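Long-range contacts in transcriptional regulator (Mesorhizobium loti, PDB 3BHQ), which probably binds cis-regulatory DNA as a TetR-family transcription factor, working as a dimer of all-helical subunits: residues Thr67-Asn72 with Phe134-Ala139; Arg15-Ala20 with Ala42-Gln47; Phe87-Leu92 with Ala197-Phe202. One frame throughout, in Å; residues are numbered along the deposited sequence. Where two conformers were deposited one is given.

Interaction 1 (Thr67-Asn72 with Phe134-Ala139); sequences TASQVN and FERMLA. With EDO (1,2-ethanediol), chain I.
Asn72, whose side chain presses against Arg136 and Met137 of helix 123-150, also grips a carbonyl of its own helix: Ala68 O receives both Asn72 N and Asn72 ND2, which arrive from opposite faces of the carbonyl plane. The ND2 bond measures 2.9 Å to Ala68 O and is nearly straight, with an N-H...O angle of 164°. The same amide nitrogen also bonds to Gly133 O, one residue ahead of segment 134-139, so the carboxamide ties the two helices together and its rotation is fixed. OD1 is thereby turned to the Arg136-Met137 peptide; Asn72 OD1 lies 3.0 Å from Met137 N, but the angle is too poor for a hydrogen bond.

Arg136 lies along Asn72. Its CG stands opposite the backbone N (chi1 -169°) and the chain runs extended to NE, which carries the guanidinium toward helix 56-83. One face of that group lies on Asn72 CB, 3.3 Å above the plane and over its centre, while amide and guanidinium planes differ by only 16°. At the guanidinium edge Arg136 NH1 donates to the O of a water 3.0 Å away, which also bonds to Ser69 OG. Glu76 and Asp73 make long, weak ion pairs with NH2. A leucine here would probably leave the bridging water without its arginine donor and the two acidic groups without their positive mate.

Toward the interior the contact turns apolar, Val71 CG1 facing the selenomethionine methyl, Met137 CE, in the conformer given. The contact joins helix 56-83 to helix 123-150 near the chain's centre, in the all-helical TetR-type fold. Polarity is thus graded across this interface: the buried amide has its N-H groups satisfied by main-chain carbonyls, and the charge is kept at the partly exposed margin.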
loop_
_atom_site.group_PDB
_atom_site.type_symbol
_atom_site.label_atom_id
_atom_site.label_comp_id
_atom_site.label_asym_id
_atom_site.label_seq_id
_atom_site.Cartn_x
_atom_site.Cartn_y
_atom_site.Cartn_z
ATOM N N THR A 67 -17.170 3.707 -6.344
ATOM C CA THR A 67 -16.620 2.797 -5.334
ATOM C C THR A 67 -16.131 3.606 -4.106
ATOM O O THR A 67 -16.436 3.229 -2.960
ATOM C CB THR A 67 -15.537 1.906 -5.925
ATOM O OG1 THR A 67 -16.151 0.999 -6.838
ATOM C CG2 THR A 67 -14.878 1.092 -4.801
ATOM N N ALA A 68 -15.482 4.740 -4.347
ATOM C CA ALA A 68 -15.003 5.605 -3.257
ATOM C C ALA A 68 -16.174 6.076 -2.416
ATOM O O ALA A 68 -16.111 6.076 -1.194
ATOM C CB ALA A 68 -14.234 6.799 -3.799
ATOM N N SER A 69 -17.269 6.463 -3.082
ATOM C CA SER A 69 -18.463 6.893 -2.367
ATOM C C SER A 69 -19.105 5.783 -1.532
ATOM O O SER A 69 -19.490 6.000 -0.381
ATOM C CB SER A 69 -19.501 7.402 -3.386
ATOM O OG SER A 69 -20.675 7.816 -2.733
ATOM N N GLN A 70 -19.223 4.604 -2.121
ATOM C CA GLN A 70 -19.850 3.448 -1.452
ATOM C C GLN A 70 -19.068 3.031 -0.203
ATOM O O GLN A 70 -19.643 2.813 0.859
ATOM C CB GLN A 70 -19.951 2.255 -2.405
ATOM C CG GLN A 70 -20.953 2.446 -3.539
ATOM C CD GLN A 70 -20.770 1.396 -4.643
ATOM O OE1 GLN A 70 -20.327 0.267 -4.387
ATOM N NE2 GLN A 70 -21.081 1.781 -5.876
ATOM N N VAL A 71 -17.755 2.952 -0.345
ATOM C CA VAL A 71 -16.882 2.607 0.787
ATOM C C VAL A 71 -16.977 3.644 1.885
ATOM O O VAL A 71 -17.148 3.300 3.055
ATOM C CB VAL A 71 -15.418 2.381 0.314
ATOM C CG1 VAL A 71 -14.487 2.163 1.506
ATOM C CG2 VAL A 71 -15.376 1.163 -0.612
ATOM N N ASN A 72 -16.916 4.919 1.514
ATOM C CA ASN A 72 -17.023 5.975 2.502
ATOM C C ASN A 72 -18.360 6.051 3.220
ATOM O O ASN A 72 -18.375 6.418 4.388
ATOM C CB ASN A 72 -16.542 7.303 1.961
ATOM C CG ASN A 72 -15.051 7.414 2.039
ATOM O OD1 ASN A 72 -14.524 7.757 3.110
ATOM N ND2 ASN A 72 -14.345 7.089 0.939
ATOM N N PHE A 134 -9.344 7.311 -0.089
ATOM C CA PHE A 134 -8.391 7.258 1.017
ATOM C C PHE A 134 -8.465 8.463 1.975
ATOM O O PHE A 134 -8.659 8.292 3.198
ATOM C CB PHE A 134 -6.975 7.144 0.424
ATOM C CG PHE A 134 -5.861 7.026 1.446
ATOM C CD1 PHE A 134 -5.348 5.769 1.774
ATOM C CD2 PHE A 134 -5.284 8.145 1.991
ATOM C CE1 PHE A 134 -4.297 5.677 2.686
ATOM C CE2 PHE A 134 -4.234 8.027 2.913
ATOM C CZ PHE A 134 -3.759 6.791 3.230
ATOM N N GLU A 135 -8.320 9.674 1.433
ATOM C CA GLU A 135 -8.327 10.887 2.276
ATOM C C GLU A 135 -9.663 11.083 2.979
ATOM O O GLU A 135 -9.691 11.440 4.153
ATOM C CB GLU A 135 -7.919 12.129 1.512
ATOM C CG GLU A 135 -6.475 12.152 1.168
ATOM C CD GLU A 135 -6.031 13.479 0.627
ATOM O OE1 GLU A 135 -6.667 13.984 -0.302
ATOM O OE2 GLU A 135 -5.016 14.013 1.134
ATOM N N ARG A 136 -10.755 10.801 2.263
ATOM C CA ARG A 136 -12.087 10.946 2.839
ATOM C C ARG A 136 -12.323 10.019 4.034
ATOM O O ARG A 136 -12.890 10.475 5.030
ATOM C CB ARG A 136 -13.155 10.762 1.774
ATOM C CG ARG A 136 -14.518 11.156 2.263
ATOM C CD ARG A 136 -15.616 10.888 1.246
ATOM N NE ARG A 136 -16.902 10.651 1.935
ATOM C CZ ARG A 136 -18.042 10.297 1.334
ATOM N NH1 ARG A 136 -18.087 10.119 0.017
ATOM N NH2 ARG A 136 -19.139 10.090 2.077
HETATM N N MSE A 137 -11.819 8.780 3.998
HETATM C CA MSE A 137 -12.046 7.859 5.120
HETATM C C MSE A 137 -11.170 8.246 6.332
HETATM O O MSE A 137 -11.605 8.102 7.476
HETATM C CB MSE A 137 -12.009 6.383 4.687
HETATM C CG MSE A 137 -10.712 5.662 4.535
HETATM SE SE MSE A 137 -11.123 3.897 3.685
HETATM C CE MSE A 137 -10.920 4.351 1.833
ATOM N N LEU A 138 -9.964 8.766 6.084
ATOM C CA LEU A 138 -9.127 9.276 7.198
ATOM C C LEU A 138 -9.788 10.530 7.781
ATOM O O LEU A 138 -9.836 10.683 9.012
ATOM C CB LEU A 138 -7.700 9.596 6.751
ATOM C CG LEU A 138 -6.806 8.374 6.506
ATOM C CD1 LEU A 138 -5.393 8.879 6.208
ATOM C CD2 LEU A 138 -6.786 7.387 7.675
ATOM N N ALA A 139 -10.320 11.405 6.919
ATOM C CA ALA A 139 -10.985 12.646 7.373
ATOM C C ALA A 139 -12.231 12.331 8.230
ATOM O O ALA A 139 -12.476 13.019 9.230
ATOM C CB ALA A 139 -11.339 13.553 6.200
HETATM C C1 EDO I . -15.869 -2.490 -5.449
HETATM O O1 EDO I . -16.738 -1.499 -5.995
HETATM C C2 EDO I . -15.689 -3.526 -6.531
HETATM O O2 EDO I . -16.951 -4.161 -6.736
HETATM O O HOH W 1 -20.940 9.206 -0.476
#

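Interaction 2 (Arg15-Ala20 with Ala42-Gln47)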
loop_
_atom_site.group_PDB
_atom_site.type_symbol
_atom_site.label_atom_id
_atom_site.label_comp_id
_atom_site.label_asym_id
_atom_site.label_seq_id
_atom_site.Cartn_x
_atom_site.Cartn_y
_atom_site.Cartn_z
ATOM N N ARG A 15 -26.525 4.141 -12.682
ATOM C CA ARG A 15 -26.055 3.233 -11.632
ATOM C C ARG A 15 -25.824 1.820 -12.188
ATOM O O ARG A 15 -24.802 1.196 -11.881
ATOM C CB ARG A 15 -27.055 3.182 -10.467
ATOM C CG ARG A 15 -26.663 2.200 -9.336
ATOM C CD ARG A 15 -27.586 2.274 -8.115
ATOM N NE ARG A 15 -29.005 2.167 -8.447
ATOM C CZ ARG A 15 -29.635 1.043 -8.811
ATOM N NH1 ARG A 15 -29.011 -0.143 -8.890
ATOM N NH2 ARG A 15 -30.934 1.111 -9.091
ATOM N N GLU A 16 -26.775 1.326 -12.992
ATOM C CA GLU A 16 -26.643 -0.005 -13.613
ATOM C C GLU A 16 -25.437 -0.094 -14.543
ATOM O O GLU A 16 -24.725 -1.099 -14.565
ATOM C CB GLU A 16 -27.928 -0.401 -14.340
ATOM C CG GLU A 16 -29.093 -0.679 -13.380
ATOM C CD GLU A 16 -30.452 -0.818 -14.030
ATOM O OE1 GLU A 16 -30.614 -0.576 -15.241
ATOM O OE2 GLU A 16 -31.392 -1.157 -13.283
ATOM N N ILE A 17 -25.216 0.974 -15.320
ATOM C CA ILE A 17 -24.074 1.039 -16.212
ATOM C C ILE A 17 -22.748 1.016 -15.407
ATOM O O ILE A 17 -21.825 0.294 -15.771
ATOM C CB ILE A 17 -24.143 2.282 -17.149
ATOM C CG1 ILE A 17 -25.334 2.151 -18.091
ATOM C CG2 ILE A 17 -22.848 2.450 -17.931
ATOM C CD1 ILE A 17 -25.721 3.477 -18.787
ATOM N N ILE A 18 -22.660 1.838 -14.361
ATOM C CA ILE A 18 -21.451 1.875 -13.521
ATOM C C ILE A 18 -21.210 0.516 -12.833
ATOM O O ILE A 18 -20.081 0.024 -12.776
ATOM C CB ILE A 18 -21.496 3.041 -12.505
ATOM C CG1 ILE A 18 -21.402 4.379 -13.242
ATOM C CG2 ILE A 18 -20.337 2.925 -11.503
ATOM C CD1 ILE A 18 -21.849 5.577 -12.426
ATOM N N GLN A 19 -22.283 -0.108 -12.369
ATOM C CA GLN A 19 -22.181 -1.452 -11.752
ATOM C C GLN A 19 -21.603 -2.471 -12.762
ATOM O O GLN A 19 -20.688 -3.263 -12.454
ATOM C CB GLN A 19 -23.563 -1.850 -11.237
ATOM C CG GLN A 19 -23.654 -3.146 -10.472
ATOM C CD GLN A 19 -25.101 -3.501 -10.074
ATOM O OE1 GLN A 19 -26.018 -2.653 -10.079
ATOM N NE2 GLN A 19 -25.303 -4.769 -9.731
ATOM N N ALA A 20 -22.163 -2.476 -13.986
ATOM C CA ALA A 20 -21.674 -3.335 -15.045
ATOM C C ALA A 20 -20.237 -3.050 -15.432
ATOM O O ALA A 20 -19.435 -3.951 -15.626
ATOM C CB ALA A 20 -22.592 -3.217 -16.295
ATOM N N ALA A 42 -25.033 -4.154 -18.939
ATOM C CA ALA A 42 -25.906 -3.264 -18.178
ATOM C C ALA A 42 -27.339 -3.224 -18.653
ATOM O O ALA A 42 -28.174 -2.644 -17.973
ATOM C CB ALA A 42 -25.356 -1.832 -18.244
ATOM N N GLY A 43 -27.616 -3.794 -19.820
ATOM C CA GLY A 43 -28.943 -3.723 -20.411
ATOM C C GLY A 43 -29.292 -2.317 -20.865
ATOM O O GLY A 43 -30.416 -1.855 -20.672
ATOM N N ALA A 44 -28.296 -1.627 -21.422
ATOM C CA ALA A 44 -28.437 -0.283 -21.939
ATOM C C ALA A 44 -28.085 -0.280 -23.431
ATOM O O ALA A 44 -27.337 -1.143 -23.904
ATOM C CB ALA A 44 -27.504 0.665 -21.187
ATOM N N SER A 45 -28.603 0.707 -24.157
ATOM C CA SER A 45 -28.198 0.902 -25.536
ATOM C C SER A 45 -26.784 1.494 -25.549
ATOM O O SER A 45 -26.370 2.215 -24.624
ATOM C CB SER A 45 -29.151 1.829 -26.266
ATOM O OG SER A 45 -28.913 3.162 -25.837
ATOM N N LYS A 46 -26.041 1.204 -26.615
ATOM C CA LYS A 46 -24.702 1.751 -26.864
ATOM C C LYS A 46 -24.792 3.288 -26.847
ATOM O O LYS A 46 -23.944 3.965 -26.268
ATOM C CB LYS A 46 -24.211 1.225 -28.237
ATOM C CG LYS A 46 -22.916 1.795 -28.769
ATOM C CD LYS A 46 -22.533 1.147 -30.113
ATOM C CE LYS A 46 -21.283 1.861 -30.712
ATOM N NZ LYS A 46 -20.484 1.052 -31.689
ATOM N N GLN A 47 -25.825 3.807 -27.499
ATOM C CA GLN A 47 -26.093 5.265 -27.535
ATOM C C GLN A 47 -26.145 5.884 -26.153
ATOM O O GLN A 47 -25.480 6.882 -25.905
ATOM C CB GLN A 47 -27.383 5.568 -28.280
ATOM C CG GLN A 47 -27.169 5.700 -29.789
ATOM C CD GLN A 47 -26.705 7.066 -30.145
ATOM O OE1 GLN A 47 -25.524 7.288 -30.411
ATOM N NE2 GLN A 47 -27.630 8.020 -30.080
#
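Ala42 CB is the centre of this contact, set against the surface of helix 9-28 formed by Glu16, Ile17 and Ala20. Its methyl lies 3.7 Å from Ala20 CB and equally 3.7 Å from Ile17 CA, touching backbone as well as side chain. Methyl-sized side chains suit this place, where the backbones come so near that the CA atoms of Ile17 and Ala42 are 5.1 Å apart. Beside them Ile17 supplies the bulk: with CG1 next to its own backbone N (chi1 -65°), its ethyl arm runs past Ala42 to Ala44, where Ile17 CG1 is 4.1 Å from Ala44 CB.

The other flank is looser and polar. Glu16 touches Ala42 mainly through its carbonyl O, 3.8 Å from Ala42 CB, whereas its carboxylate turns to a salt bridge with Lys13. Gly43, exposed and with positive phi, closes the helix in a Schellman motif, a backbone turn that glycine adopts easily. Ser45 then serves as N-cap of the next helix, its OG accepting from Thr48 N.

This is the turn of the predicted helix-turn-helix, where helix 35-42 hands over to helix 46-53, probably the recognition helix as in other TetR relatives. Helix 9-28 packs against that turn, while Val49 and Phe53 of helix 46-53 continue the apolar seam around Ile17.

Interaction 3 (Phe87-Leu92 with Ala197-Phe202)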
loop_
_atom_site.group_PDB
_atom_site.type_symbol
_atom_site.label_atom_id
_atom_site.label_comp_id
_atom_site.label_asym_id
_atom_site.label_seq_id
_atom_site.Cartn_x
_atom_site.Cartn_y
_atom_site.Cartn_z
ATOM N N PHE A 87 -17.575 2.351 25.910
ATOM C CA PHE A 87 -16.260 1.797 26.137
ATOM C C PHE A 87 -15.404 1.916 24.870
ATOM O O PHE A 87 -15.757 1.389 23.811
ATOM C CB PHE A 87 -16.392 0.346 26.588
ATOM C CG PHE A 87 -17.200 0.196 27.812
ATOM C CD1 PHE A 87 -16.639 0.470 29.048
ATOM C CD2 PHE A 87 -18.530 -0.190 27.751
ATOM C CE1 PHE A 87 -17.383 0.371 30.190
ATOM C CE2 PHE A 87 -19.295 -0.293 28.909
ATOM C CZ PHE A 87 -18.728 -0.013 30.119
HETATM N N MSE A 88 -14.275 2.618 24.997
HETATM C CA MSE A 88 -13.407 2.850 23.862
HETATM C C MSE A 88 -12.679 1.640 23.359
HETATM O O MSE A 88 -12.506 1.576 22.129
HETATM C CB MSE A 88 -12.390 3.974 24.129
HETATM C CG MSE A 88 -13.026 5.352 24.246
HETATM SE SE MSE A 88 -13.910 5.976 22.675
HETATM C CE MSE A 88 -15.742 5.395 23.114
ATOM N N GLU A 89 -12.191 0.732 24.218
ATOM C CA GLU A 89 -11.475 -0.430 23.694
ATOM C C GLU A 89 -12.437 -1.308 22.884
ATOM O O GLU A 89 -12.145 -1.620 21.747
ATOM C CB GLU A 89 -10.668 -1.239 24.724
ATOM C CG GLU A 89 -9.670 -2.213 24.024
ATOM C CD GLU A 89 -8.558 -2.772 24.927
ATOM O OE1 GLU A 89 -8.784 -2.933 26.145
ATOM O OE2 GLU A 89 -7.461 -3.078 24.399
ATOM N N GLY A 90 -13.567 -1.661 23.450
ATOM C CA GLY A 90 -14.556 -2.443 22.689
ATOM C C GLY A 90 -15.074 -1.710 21.459
ATOM O O GLY A 90 -15.238 -2.297 20.405
ATOM N N GLY A 91 -15.356 -0.412 21.603
ATOM C CA GLY A 91 -15.851 0.394 20.507
ATOM C C GLY A 91 -14.859 0.440 19.357
ATOM O O GLY A 91 -15.237 0.233 18.209
ATOM N N LEU A 92 -13.594 0.669 19.688
ATOM C CA LEU A 92 -12.525 0.677 18.666
ATOM C C LEU A 92 -12.307 -0.692 18.042
ATOM O O LEU A 92 -11.999 -0.768 16.846
ATOM C CB LEU A 92 -11.214 1.243 19.220
ATOM C CG LEU A 92 -11.184 2.769 19.344
ATOM C CD1 LEU A 92 -10.112 3.249 20.328
ATOM C CD2 LEU A 92 -11.054 3.414 17.965
ATOM N N ALA A 197 -5.245 -6.400 18.558
ATOM C CA ALA A 197 -3.863 -6.051 18.825
ATOM C C ALA A 197 -3.534 -4.617 18.325
ATOM O O ALA A 197 -2.843 -3.871 19.008
ATOM C CB ALA A 197 -2.924 -7.088 18.163
ATOM N N SER A 198 -4.074 -4.236 17.164
ATOM C CA SER A 198 -3.885 -2.885 16.605
ATOM C C SER A 198 -4.525 -1.820 17.533
ATOM O O SER A 198 -3.970 -0.761 17.782
ATOM C CB SER A 198 -4.470 -2.755 15.199
ATOM O OG SER A 198 -3.992 -3.779 14.333
ATOM N N VAL A 199 -5.738 -2.115 18.006
ATOM C CA VAL A 199 -6.457 -1.231 18.937
ATOM C C VAL A 199 -5.739 -1.101 20.276
ATOM O O VAL A 199 -5.657 -0.006 20.833
ATOM C CB VAL A 199 -7.915 -1.687 19.105
ATOM C CG1 VAL A 199 -8.627 -0.964 20.295
ATOM C CG2 VAL A 199 -8.653 -1.492 17.819
ATOM N N GLU A 200 -5.198 -2.196 20.805
ATOM C CA GLU A 200 -4.412 -2.131 22.040
ATOM C C GLU A 200 -3.233 -1.187 21.907
ATOM O O GLU A 200 -2.987 -0.367 22.782
ATOM C CB GLU A 200 -3.931 -3.514 22.460
ATOM C CG GLU A 200 -3.167 -3.558 23.770
ATOM C CD GLU A 200 -2.788 -4.978 24.144
ATOM O OE1 GLU A 200 -3.694 -5.739 24.543
ATOM O OE2 GLU A 200 -1.586 -5.325 24.046
ATOM N N ALA A 201 -2.507 -1.298 20.792
ATOM C CA ALA A 201 -1.377 -0.414 20.558
ATOM C C ALA A 201 -1.834 1.038 20.392
ATOM O O ALA A 201 -1.243 1.974 20.918
ATOM C CB ALA A 201 -0.601 -0.880 19.320
ATOM N N PHE A 202 -2.906 1.234 19.624
ATOM C CA PHE A 202 -3.500 2.555 19.429
ATOM C C PHE A 202 -3.863 3.228 20.755
ATOM O O PHE A 202 -3.541 4.404 20.947
ATOM C CB PHE A 202 -4.735 2.471 18.526
ATOM C CG PHE A 202 -5.411 3.800 18.300
ATOM C CD1 PHE A 202 -5.033 4.612 17.244
ATOM C CD2 PHE A 202 -6.440 4.226 19.145
ATOM C CE1 PHE A 202 -5.683 5.814 17.037
ATOM C CE2 PHE A 202 -7.071 5.448 18.951
ATOM C CZ PHE A 202 -6.680 6.233 17.898
#
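Leu92 has CG beside its backbone N (chi1 -77°), which carries CD1 to Phe202, and Val199 has CG1 opposite its own (chi1 168°), which places CG1 on Leu92 CB and CG2 on Leu92 O. Leu92 CB meets Val199 CG1 at 3.6 Å. The second valine methyl, Val199 CG2, reaches the main chain instead, 3.6 Å from Leu92 O, so the beta-branched residue straddles the last turn of segment 87-92 with one methyl on side chain and one on carbonyl. CG1 also lies near Glu89 O, a turn earlier. A compact, forked side chain suits this place, where the CA atoms of Leu92 and Val199 are 6.4 Å apart.

Farther along, Leu92 CD1 approaches Phe202 obliquely, 4.0 Å from Phe202 CD2, and the two side chains cross at about a right angle. The ring is apolar and also meets Phe145 and Tyr206. These contacts join the start of helix 88-103 to helix 188-206 within the all-helical TetR-type C-terminal domain, the segment axes running broadly antiparallel at 137°. Helix 188-206 also packs on helix 159-181, and Ala201 touches His165 of the second subunit.

The exposed margin belongs to two glutamates. In the conformer given, Glu89 stretches out to lay OE2 4.0 Å from Glu200 CA, its methylene CG passing over Val199 CG1. The side chains run the same way without their carboxylates touching, Glu89 OE2 standing 4.6 Å from Glu200 OE1 in that conformer, and their like charges would probably be eased by solvent at the surface.

Interaction 2 comes first along the chain and closes before the others open, whereas interactions 1 and 3 alternate their segments, as expected of a helical bundle with interleaved pairings. Helix 56-83, which carries half of interaction 1, follows directly on helix 46-53 of interaction 2 and precedes helix 88-103 of interaction 3. The centre of interaction 1 lies about 6 Å from the chain's centre, and the centres of interactions 2 and 3 are about 24 and 22 Å from the centre of interaction 1. Those two stand about 43 Å apart, centre to centre, on opposite sides of the chain's centre. Helix 56-83 thus joins the probable DNA-binding head to the C-terminal domain, consistent with the TetR-family layout.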